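Local coordinates for protein pyruvate kinase 1 (Trypanosoma brucei brucei, PDB 4KCT) that catalyses phosphoryl transfer from phosphoenolpyruvate to ADP, the last step of glycolysis, and also decarboxylates oxaloacetate, at residues Val261-Leu266 against Glu273-Ala278; Ser238-Glu241 against Gly245-Asn248. One frame throughout, in Å; residues are numbered along the deposited sequence. Where two conformers were deposited one is given.

Contact 1 of 2, residues Val261-Leu266 against Glu273-Ala278. With MG (magnesium ion), chain C; PYR (pyruvic acid), chain E.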
loop_
_atom_site.group_PDB
_atom_site.type_symbol
_atom_site.label_atom_id
_atom_site.label_comp_id
_atom_site.label_asym_id
_atom_site.label_seq_id
_atom_site.Cartn_x
_atom_site.Cartn_y
_atom_site.Cartn_z
ATOM N N VAL A 261 -18.959 -15.217 -19.550
ATOM C CA VAL A 261 -19.364 -13.897 -19.969
ATOM C C VAL A 261 -19.766 -13.965 -21.438
ATOM O O VAL A 261 -18.907 -14.076 -22.313
ATOM C CB VAL A 261 -18.209 -12.862 -19.769
ATOM C CG1 VAL A 261 -18.655 -11.457 -20.193
ATOM C CG2 VAL A 261 -17.746 -12.871 -18.311
ATOM N N ALA A 262 -21.068 -14.081 -21.688
ATOM C CA ALA A 262 -21.554 -14.439 -23.011
ATOM C C ALA A 262 -21.808 -13.153 -23.808
ATOM O O ALA A 262 -22.904 -12.603 -23.783
ATOM C CB ALA A 262 -22.829 -15.269 -22.897
ATOM N N ARG A 263 -20.734 -12.587 -24.345
ATOM C CA ARG A 263 -20.729 -11.190 -24.775
ATOM C C ARG A 263 -21.629 -10.891 -25.971
ATOM O O ARG A 263 -21.975 -9.744 -26.195
ATOM C CB ARG A 263 -19.311 -10.721 -25.059
ATOM C CG ARG A 263 -18.459 -10.700 -23.799
ATOM C CD ARG A 263 -17.111 -10.086 -24.090
ATOM N NE ARG A 263 -16.469 -10.680 -25.270
ATOM C CZ ARG A 263 -15.279 -10.300 -25.713
ATOM N NH1 ARG A 263 -14.616 -9.355 -25.063
ATOM N NH2 ARG A 263 -14.821 -10.746 -26.883
ATOM N N GLY A 264 -21.977 -11.926 -26.744
ATOM C CA GLY A 264 -22.821 -11.751 -27.932
ATOM C C GLY A 264 -24.193 -11.259 -27.535
ATOM O O GLY A 264 -24.567 -10.100 -27.810
ATOM N N ASP A 265 -24.910 -12.093 -26.788
ATOM C CA ASP A 265 -26.227 -11.704 -26.285
ATOM C C ASP A 265 -26.134 -10.514 -25.315
ATOM O O ASP A 265 -26.996 -9.614 -25.300
ATOM C CB ASP A 265 -26.916 -12.918 -25.646
ATOM C CG ASP A 265 -27.563 -13.842 -26.699
ATOM O OD1 ASP A 265 -27.267 -15.070 -26.728
ATOM O OD2 ASP A 265 -28.243 -13.295 -27.589
ATOM N N LEU A 266 -25.107 -10.510 -24.482
ATOM C CA LEU A 266 -24.994 -9.457 -23.485
ATOM C C LEU A 266 -24.957 -8.083 -24.150
ATOM O O LEU A 266 -25.560 -7.129 -23.647
ATOM C CB LEU A 266 -23.749 -9.669 -22.594
ATOM C CG LEU A 266 -23.606 -8.774 -21.382
ATOM C CD1 LEU A 266 -24.846 -8.891 -20.488
ATOM C CD2 LEU A 266 -22.349 -9.165 -20.595
ATOM N N GLU A 273 -21.010 -0.726 -25.181
ATOM C CA GLU A 273 -19.914 -0.128 -24.441
ATOM C C GLU A 273 -19.886 -0.516 -22.948
ATOM O O GLU A 273 -18.823 -0.559 -22.343
ATOM C CB GLU A 273 -19.913 1.401 -24.628
ATOM C CG GLU A 273 -21.121 2.118 -23.998
ATOM C CD GLU A 273 -22.286 2.313 -24.960
ATOM O OE1 GLU A 273 -22.447 1.506 -25.909
ATOM O OE2 GLU A 273 -23.139 3.189 -24.680
ATOM N N LYS A 274 -21.024 -0.942 -22.401
ATOM C CA LYS A 274 -21.065 -1.402 -21.011
ATOM C C LYS A 274 -20.619 -2.850 -20.833
ATOM O O LYS A 274 -20.391 -3.298 -19.716
ATOM C CB LYS A 274 -22.445 -1.211 -20.399
ATOM C CG LYS A 274 -22.705 0.255 -20.079
ATOM C CD LYS A 274 -24.010 0.467 -19.348
ATOM C CE LYS A 274 -24.295 1.961 -19.163
ATOM N NZ LYS A 274 -23.303 2.614 -18.252
ATOM N N VAL A 275 -20.514 -3.582 -21.927
ATOM C CA VAL A 275 -20.012 -4.972 -21.846
ATOM C C VAL A 275 -18.607 -5.048 -21.221
ATOM O O VAL A 275 -18.329 -5.949 -20.438
ATOM C CB VAL A 275 -20.027 -5.684 -23.215
ATOM C CG1 VAL A 275 -19.392 -7.080 -23.096
ATOM C CG2 VAL A 275 -21.463 -5.807 -23.709
ATOM N N CYS A 276 -17.749 -4.081 -21.517
ATOM C CA CYS A 276 -16.411 -4.071 -20.916
ATOM C C CYS A 276 -16.451 -3.975 -19.403
ATOM O O CYS A 276 -15.625 -4.594 -18.711
ATOM C CB CYS A 276 -15.567 -2.956 -21.497
ATOM S SG CYS A 276 -15.594 -2.959 -23.298
ATOM N N VAL A 277 -17.402 -3.199 -18.891
ATOM C CA VAL A 277 -17.540 -2.995 -17.470
ATOM C C VAL A 277 -18.105 -4.275 -16.812
ATOM O O VAL A 277 -17.554 -4.764 -15.832
ATOM C CB VAL A 277 -18.490 -1.814 -17.190
ATOM C CG1 VAL A 277 -18.704 -1.637 -15.696
ATOM C CG2 VAL A 277 -17.948 -0.526 -17.845
ATOM N N ALA A 278 -19.163 -4.837 -17.398
ATOM C CA ALA A 278 -19.679 -6.138 -16.941
ATOM C C ALA A 278 -18.575 -7.193 -16.928
ATOM O O ALA A 278 -18.422 -7.949 -15.963
ATOM C CB ALA A 278 -20.835 -6.594 -17.832
HETATM MG MG MG C . -25.785 -16.230 -26.118
HETATM C C PYR E . -23.200 -15.345 -26.545
HETATM O O PYR E . -22.114 -14.709 -26.633
HETATM O OXT PYR E . -24.298 -14.719 -26.493
HETATM C CA PYR E . -23.184 -16.830 -26.365
HETATM O O3 PYR E . -24.250 -17.469 -26.310
HETATM C CB PYR E . -21.870 -17.534 -26.137
HETATM O O HOH W 1 -27.452 -17.715 -25.513
HETATM O O HOH W 2 -26.113 -16.921 -28.108
#
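Val275 sets its two methyls against Arg263 and Leu266, packing helix 275-289, near its N-terminal end, onto the short helix 263-269 that follows the sixth strand of the TIM barrel at its pyruvate site. Starting from its backbone, Arg263 first meets Val275 with CB. CG comes nearest, 3.8 Å from Val275 CG1, and CD passes that methyl almost as closely, so three successive methylenes run past one branch, the two side chains crossing at about a right angle. The chain then bends at chi3, and the polar end departs from the valine: NE reaches Ala296 O, NH1 reaches Gln279, and NH2 is shared by Thr297 O and a salt bridge to Asp316. All three guanidinium nitrogens of this buried arginine thus have acceptors.

The other valine branch, CG2, lies 4.3 Å from Leu266 CG. Chi1 of -171° places that leucine carbon anti to the backbone N, and beyond it CD2 approaches Ala278 CB at 4.1 Å, one helical turn past Val275. The seam is wholly apolar.

Polar chemistry occupies another face of the short helix. Its first turn, entered from Ala262 at the N-cap, presents backbone N-H groups to the pyruvate carboxylate, an arrangement in which the helix dipole would probably favour the anion. The Gly264 N bond to pyruvate O is bent (142°), whereas Asp265 N reaches OXT more directly (163°). Asp265 also supplies a carboxylate oxygen to the magnesium ion, with OD1 2.0 Å from the metal.

Contact 2 of 2, residues Ser238-Glu241 against Gly245-Asn248; sequences SKIE and GVQN. With MG (magnesium ion), chain C; PYR (pyruvic acid), chain E.
The fifth strand of the TIM barrel ends at the active site, and the chain turns back at once through the short helix 243-247, which lies against Ile240, the last residue of that strand. Ile240 carries the contact with two branches. Its CG2, anti to the backbone N, approaches the helix backbone 3.8 Å from Gly245 C, and meets Val246 CG2, also at 3.8 Å. Ile240 CD1 lies alongside the same carbonyl, 3.9 Å from Gly245 O. The isoleucine thus rests directly on the glycine backbone, with no side chain of Gly245 between them. The isoleucine and valine side chains cross at roughly a right angle. Ile249 and Ile252 of helix 249-255 add further apolar cover to Ile240, while Val246 also packs on Ile12 of the second subunit.

The residues flanking Ile240 serve the catalytic pocket. Lys239 is bent at chi3 (50°), and its NZ makes a hydrogen bond to pyruvate O3 of 2.9 Å; Asp84, a residue of the potassium site, forms a salt bridge with the same nitrogen. Glu241 points its CB away from the helix and extends beyond CG to the magnesium ion, which OE1 binds at 2.0 Å. Its second oxygen, OE2, accepts a hydrogen bond from Phe213 N, a hold independent of the metal. Pyruvate O3 and OXT chelate the same magnesium, and Asp265 and two waters complete its six ligands. One of these metal-bound waters donates a hydrogen bond to Glu241 OE2 at 2.6 Å.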
loop_
_atom_site.group_PDB
_atom_site.type_symbol
_atom_site.label_atom_id
_atom_site.label_comp_id
_atom_site.label_asym_id
_atom_site.label_seq_id
_atom_site.Cartn_x
_atom_site.Cartn_y
_atom_site.Cartn_z
ATOM N N SER A 238 -22.785 -20.985 -15.740
ATOM C CA SER A 238 -23.928 -20.133 -16.054
ATOM C C SER A 238 -23.509 -19.051 -17.026
ATOM O O SER A 238 -22.496 -18.378 -16.807
ATOM C CB SER A 238 -24.495 -19.508 -14.771
ATOM O OG SER A 238 -25.094 -20.523 -13.970
ATOM N N LYS A 239 -24.265 -18.891 -18.119
ATOM C CA LYS A 239 -23.947 -17.849 -19.093
ATOM C C LYS A 239 -24.698 -16.585 -18.748
ATOM O O LYS A 239 -25.913 -16.604 -18.537
ATOM C CB LYS A 239 -24.291 -18.288 -20.515
ATOM C CG LYS A 239 -23.609 -19.605 -20.899
ATOM C CD LYS A 239 -24.170 -20.165 -22.214
ATOM C CE LYS A 239 -24.202 -19.122 -23.317
ATOM N NZ LYS A 239 -24.816 -19.714 -24.550
ATOM N N ILE A 240 -23.942 -15.527 -18.527
ATOM C CA ILE A 240 -24.517 -14.226 -18.219
ATOM C C ILE A 240 -24.746 -13.465 -19.529
ATOM O O ILE A 240 -23.779 -13.089 -20.224
ATOM C CB ILE A 240 -23.549 -13.430 -17.317
ATOM C CG1 ILE A 240 -23.214 -14.238 -16.068
ATOM C CG2 ILE A 240 -24.104 -12.025 -16.985
ATOM C CD1 ILE A 240 -24.429 -14.580 -15.206
ATOM N N GLU A 241 -26.015 -13.208 -19.859
ATOM C CA GLU A 241 -26.352 -12.730 -21.188
ATOM C C GLU A 241 -27.247 -11.498 -21.192
ATOM O O GLU A 241 -27.658 -11.056 -22.262
ATOM C CB GLU A 241 -27.037 -13.844 -22.015
ATOM C CG GLU A 241 -26.379 -15.195 -21.917
ATOM C CD GLU A 241 -26.591 -16.034 -23.169
ATOM O OE1 GLU A 241 -26.090 -15.635 -24.247
ATOM O OE2 GLU A 241 -27.105 -17.151 -23.045
ATOM N N GLY A 245 -28.801 -11.195 -15.233
ATOM C CA GLY A 245 -27.622 -11.978 -14.896
ATOM C C GLY A 245 -26.552 -11.127 -14.232
ATOM O O GLY A 245 -25.897 -11.578 -13.292
ATOM N N VAL A 246 -26.309 -9.932 -14.776
ATOM C CA VAL A 246 -25.297 -9.040 -14.217
ATOM C C VAL A 246 -25.691 -8.559 -12.812
ATOM O O VAL A 246 -24.886 -8.605 -11.886
ATOM C CB VAL A 246 -25.008 -7.819 -15.144
ATOM C CG1 VAL A 246 -24.032 -6.842 -14.461
ATOM C CG2 VAL A 246 -24.471 -8.289 -16.500
ATOM N N GLN A 247 -26.951 -8.171 -12.655
ATOM C CA GLN A 247 -27.458 -7.630 -11.410
ATOM C C GLN A 247 -27.439 -8.696 -10.310
ATOM O O GLN A 247 -27.128 -8.408 -9.166
ATOM C CB GLN A 247 -28.902 -7.165 -11.635
ATOM C CG GLN A 247 -29.605 -6.619 -10.416
ATOM C CD GLN A 247 -30.964 -6.040 -10.772
ATOM O OE1 GLN A 247 -31.620 -5.421 -9.941
ATOM N NE2 GLN A 247 -31.393 -6.250 -12.016
ATOM N N ASN A 248 -27.757 -9.932 -10.673
ATOM C CA ASN A 248 -27.815 -11.022 -9.709
ATOM C C ASN A 248 -26.513 -11.870 -9.666
ATOM O O ASN A 248 -26.532 -13.004 -9.212
ATOM C CB ASN A 248 -29.024 -11.934 -10.026
ATOM C CG ASN A 248 -30.348 -11.207 -9.874
ATOM O OD1 ASN A 248 -30.487 -10.381 -8.998
ATOM N ND2 ASN A 248 -31.299 -11.458 -10.795
HETATM MG MG MG C . -25.785 -16.230 -26.118
HETATM C C PYR E . -23.200 -15.345 -26.545
HETATM O O PYR E . -22.114 -14.709 -26.633
HETATM O OXT PYR E . -24.298 -14.719 -26.493
HETATM C CA PYR E . -23.184 -16.830 -26.365
HETATM O O3 PYR E . -24.250 -17.469 -26.310
HETATM C CB PYR E . -21.870 -17.534 -26.137
HETATM O O HOH W 1 -27.452 -17.715 -25.513
HETATM O O HOH W 2 -26.113 -16.921 -28.108
#

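Both contacts are buried, and each joins the end of a barrel strand, or the short helix just after it, to the helix that comes next in the chain. Strands 235-240 and 258-262 are neighbours in the barrel, where Ala262 N probably donates to Ile240 O, and Leu266 CD1 of contact 1 packs on Glu241 C of contact 2. Across each seam the chemistry is apolar, but the active-site side is polar and differs: 261-266 offers mainly backbone N-H groups to the carboxylate of pyruvate, whereas 238-241 brings a lysine to the ligand's keto oxygen. Each gives one carboxylate to magnesium, bringing Asp265 OD1 within 2.8 Å of Glu241 OE1, a closeness the shared metal would offset.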